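Local coordinates for hypothetical protein (Mesorhizobium loti, PDB 2O2X), which removes the C-7 phosphate of D-glycero-beta-D-manno-heptose 1,7-bisphosphate with the help of magnesium, a step in making ADP-heptose, at residues 36-41 with 79-84. Sequence-based numbering, arbitrary orientation.
Sequences LDRDGT and TNQSGI
The guanidinium of Arg38 is overlapped on one face by the amide nitrogen of Gln81, NE2 sitting toward the rim and 3.7 Å from NH2 of Arg38, with the two planes turned 50° apart. A bend at chi3 folds the arginine so that its edge meets Asp39, whose OD1 forms a salt bridge with Arg38 NH2 at 2.8 Å, met on the syn side of the carboxylate. The other oxygen, Asp39 OD2, takes the direct bond between the segments, 3.0 Å from Gln81 NE2 and bent to 136° at the hydrogen. That same NE2 donates more straightly to Thr79 OG1 (2.9 Å, 166°), almost within the amide plane, so two acceptors fix the rotation of the amide; water 3 joins Gln81 OE1 to Arg38 NH2. Here the C-terminal ends of the neighbouring parallel strands 34-36 and 75-80, with the loops that follow, contribute to the HAD phosphatase active site: Asp37 is probably the nucleophile and Asp39 the proton donor of the DxD signature, and Thr79 probably steadies the phosphoryl group. Asp37 and Thr79 interact through solvent, water 2 lying 2.6 Å from both Asp37 OD1 and Thr79 OG1 and also accepting from Asp39 N. Water 1 links Asp37 OD1 to Asn80 N. With an alanine in place of Asp39, Gln81 NE2 would probably lose one of its two acceptors and Arg38 its adjacent countercharge, leaving its guanidinium less firmly held. Outside the pair, Lys137 forms a salt bridge with Asp37 OD1, while Asn98 OD1 is hydrogen-bonded to Arg38 NH1.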
ATOM      1  N   LEU A  36      -1.351  -1.223   2.032  1.00  6.46           N
ATOM      2  CA  LEU A  36      -0.260  -0.501   2.659  1.00  7.46           C
ATOM      3  C   LEU A  36       0.350   0.469   1.684  1.00  8.43           C
ATOM      4  O   LEU A  36       0.732   0.104   0.575  1.00  8.15           O
ATOM      5  CB  LEU A  36       0.857  -1.463   3.094  1.00  8.85           C
ATOM      6  CG  LEU A  36       0.463  -2.556   4.105  1.00  6.36           C
ATOM      7  CD1 LEU A  36       1.643  -3.489   4.382  1.00  9.42           C
ATOM      8  CD2 LEU A  36      -0.061  -1.934   5.393  1.00  8.97           C
ATOM      9  N   ASP A  37       0.533   1.704   2.101  1.00  6.36           N
ATOM     10  CA  ASP A  37       1.468   2.582   1.395  1.00  6.82           C
ATOM     11  C   ASP A  37       2.897   2.005   1.603  1.00  7.95           C
ATOM     12  O   ASP A  37       3.116   1.159   2.487  1.00  8.56           O
ATOM     13  CB  ASP A  37       1.348   4.010   1.955  1.00  8.14           C
ATOM     14  CG  ASP A  37       2.160   5.040   1.152  1.00 10.98           C
ATOM     15  OD1 ASP A  37       2.483   4.839  -0.018  1.00 11.56           O
ATOM     16  OD2 ASP A  37       2.444   6.103   1.718  1.00 30.60           O
ATOM     17  N   ARG A  38       3.874   2.430   0.788  1.00  7.81           N
ATOM     18  CA  ARG A  38       5.224   1.920   0.903  1.00  7.57           C
ATOM     19  C   ARG A  38       6.138   2.921   1.648  1.00  8.79           C
ATOM     20  O   ARG A  38       6.511   2.666   2.798  1.00  9.01           O
ATOM     21  CB  ARG A  38       5.791   1.492  -0.452  1.00  7.49           C
ATOM     22  CG  ARG A  38       6.911   0.456  -0.287  1.00  8.59           C
ATOM     23  CD  ARG A  38       7.796   0.347  -1.521  1.00  8.90           C
ATOM     24  NE  ARG A  38       8.652   1.518  -1.618  1.00  9.39           N
ATOM     25  CZ  ARG A  38       9.301   1.895  -2.713  1.00 11.29           C
ATOM     26  NH1 ARG A  38       9.217   1.185  -3.832  1.00 11.05           N
ATOM     27  NH2 ARG A  38      10.015   2.997  -2.680  1.00 11.26           N
ATOM     28  N   ASP A  39       6.502   4.034   1.021  1.00  7.91           N
ATOM     29  CA  ASP A  39       7.453   4.975   1.598  1.00 10.32           C
ATOM     30  C   ASP A  39       6.813   5.715   2.767  1.00  9.30           C
ATOM     31  O   ASP A  39       5.842   6.462   2.572  1.00 11.01           O
ATOM     32  CB  ASP A  39       7.914   5.964   0.529  1.00 10.38           C
ATOM     33  CG  ASP A  39       8.596   5.286  -0.656  1.00 12.51           C
ATOM     34  OD1 ASP A  39       9.564   4.542  -0.447  1.00 12.81           O
ATOM     35  OD2 ASP A  39       8.174   5.561  -1.799  1.00 15.01           O
ATOM     36  N   GLY A  40       7.386   5.554   3.959  1.00 10.05           N
ATOM     37  CA  GLY A  40       6.806   6.092   5.186  1.00 10.07           C
ATOM     38  C   GLY A  40       5.966   5.116   5.999  1.00  9.93           C
ATOM     39  O   GLY A  40       5.550   5.414   7.138  1.00 10.03           O
ATOM     40  N   THR A  41       5.748   3.913   5.463  1.00  9.33           N
ATOM     41  CA  THR A  41       4.879   2.920   6.078  1.00  8.64           C
ATOM     42  C   THR A  41       5.637   1.605   6.210  1.00  9.34           C
ATOM     43  O   THR A  41       5.954   1.183   7.328  1.00  8.84           O
ATOM     44  CB  THR A  41       3.549   2.779   5.295  1.00  9.05           C
ATOM     45  OG1 THR A  41       2.836   4.011   5.367  1.00 11.62           O
ATOM     46  CG2 THR A  41       2.655   1.691   5.859  1.00  8.91           C
ATOM     47  N   THR A  79       1.262   2.589  -3.996  1.00  6.67           N
ATOM     48  CA  THR A  79       2.293   3.628  -3.780  1.00  6.75           C
ATOM     49  C   THR A  79       2.279   4.641  -4.918  1.00  8.06           C
ATOM     50  O   THR A  79       2.296   4.264  -6.087  1.00  8.38           O
ATOM     51  CB  THR A  79       3.711   3.011  -3.599  1.00  9.79           C
ATOM     52  OG1 THR A  79       4.705   4.035  -3.494  1.00  9.77           O
ATOM     53  CG2 THR A  79       4.116   2.099  -4.725  1.00  9.28           C
ATOM     54  N   ASN A  80       2.284   5.927  -4.571  1.00  7.83           N
ATOM     55  CA  ASN A  80       2.535   6.989  -5.530  1.00  6.66           C
ATOM     56  C   ASN A  80       4.057   7.160  -5.633  1.00  9.43           C
ATOM     57  O   ASN A  80       4.773   7.256  -4.640  1.00 11.70           O
ATOM     58  CB  ASN A  80       1.976   8.345  -5.089  1.00  6.55           C
ATOM     59  CG  ASN A  80       0.429   8.458  -5.114  1.00  9.33           C
ATOM     60  OD1 ASN A  80      -0.284   7.624  -5.680  1.00  8.25           O
ATOM     61  ND2 ASN A  80      -0.087   9.554  -4.523  1.00 10.00           N
ATOM     62  N   GLN A  81       4.550   7.188  -6.862  1.00  7.99           N
ATOM     63  CA  GLN A  81       5.952   7.376  -7.184  1.00  7.41           C
ATOM     64  C   GLN A  81       6.123   8.585  -8.091  1.00  7.24           C
ATOM     65  O   GLN A  81       6.562   8.472  -9.260  1.00  9.20           O
ATOM     66  CB  GLN A  81       6.495   6.085  -7.814  1.00 10.11           C
ATOM     67  CG  GLN A  81       6.509   4.892  -6.848  1.00  7.91           C
ATOM     68  CD  GLN A  81       7.614   4.982  -5.825  1.00 10.24           C
ATOM     69  OE1 GLN A  81       8.764   5.317  -6.158  1.00 11.58           O
ATOM     70  NE2 GLN A  81       7.295   4.668  -4.571  1.00 11.26           N
ATOM     71  N   SER A  82       5.799   9.762  -7.564  1.00  9.67           N
ATOM     72  CA  SER A  82       5.822  10.990  -8.367  1.00  9.84           C
ATOM     73  C   SER A  82       7.204  11.348  -8.858  1.00 11.73           C
ATOM     74  O   SER A  82       7.324  12.079  -9.838  1.00 10.08           O
ATOM     75  CB  SER A  82       5.265  12.164  -7.571  1.00 11.88           C
ATOM     76  OG  SER A  82       6.160  12.543  -6.538  1.00 15.47           O
ATOM     77  N   GLY A  83       8.248  10.832  -8.220  1.00 10.92           N
ATOM     78  CA  GLY A  83       9.604  11.132  -8.654  1.00 11.29           C
ATOM     79  C   GLY A  83       9.834  10.705 -10.088  1.00 11.67           C
ATOM     80  O   GLY A  83      10.697  11.257 -10.762  1.00 11.73           O
ATOM     81  N   ILE A  84       9.076   9.709 -10.566  1.00 10.01           N
ATOM     82  CA  ILE A  84       9.192   9.246 -11.939  1.00 11.34           C
ATOM     83  C   ILE A  84       8.715  10.321 -12.911  1.00 12.33           C
ATOM     84  O   ILE A  84       9.435  10.649 -13.845  1.00 12.96           O
ATOM     85  CB  ILE A  84       8.472   7.867 -12.130  1.00 10.57           C
ATOM     86  CG1 ILE A  84       9.183   6.823 -11.265  1.00 10.02           C
ATOM     87  CG2 ILE A  84       8.489   7.444 -13.590  1.00 11.54           C
ATOM     88  CD1 ILE A  84       8.520   5.476 -11.196  1.00 12.29           C
TER
HETATM   89  O   HOH W   1       2.233   7.197  -1.861  1.00 12.16           O
HETATM   90  O   HOH W   2       4.875   5.113  -1.103  1.00 14.06           O
HETATM   91  O   HOH W   3      10.799   3.670  -5.461  1.00 10.42           O
HETATM   92  O   HOH W   4       6.070   7.247  -2.248  1.00 19.40           O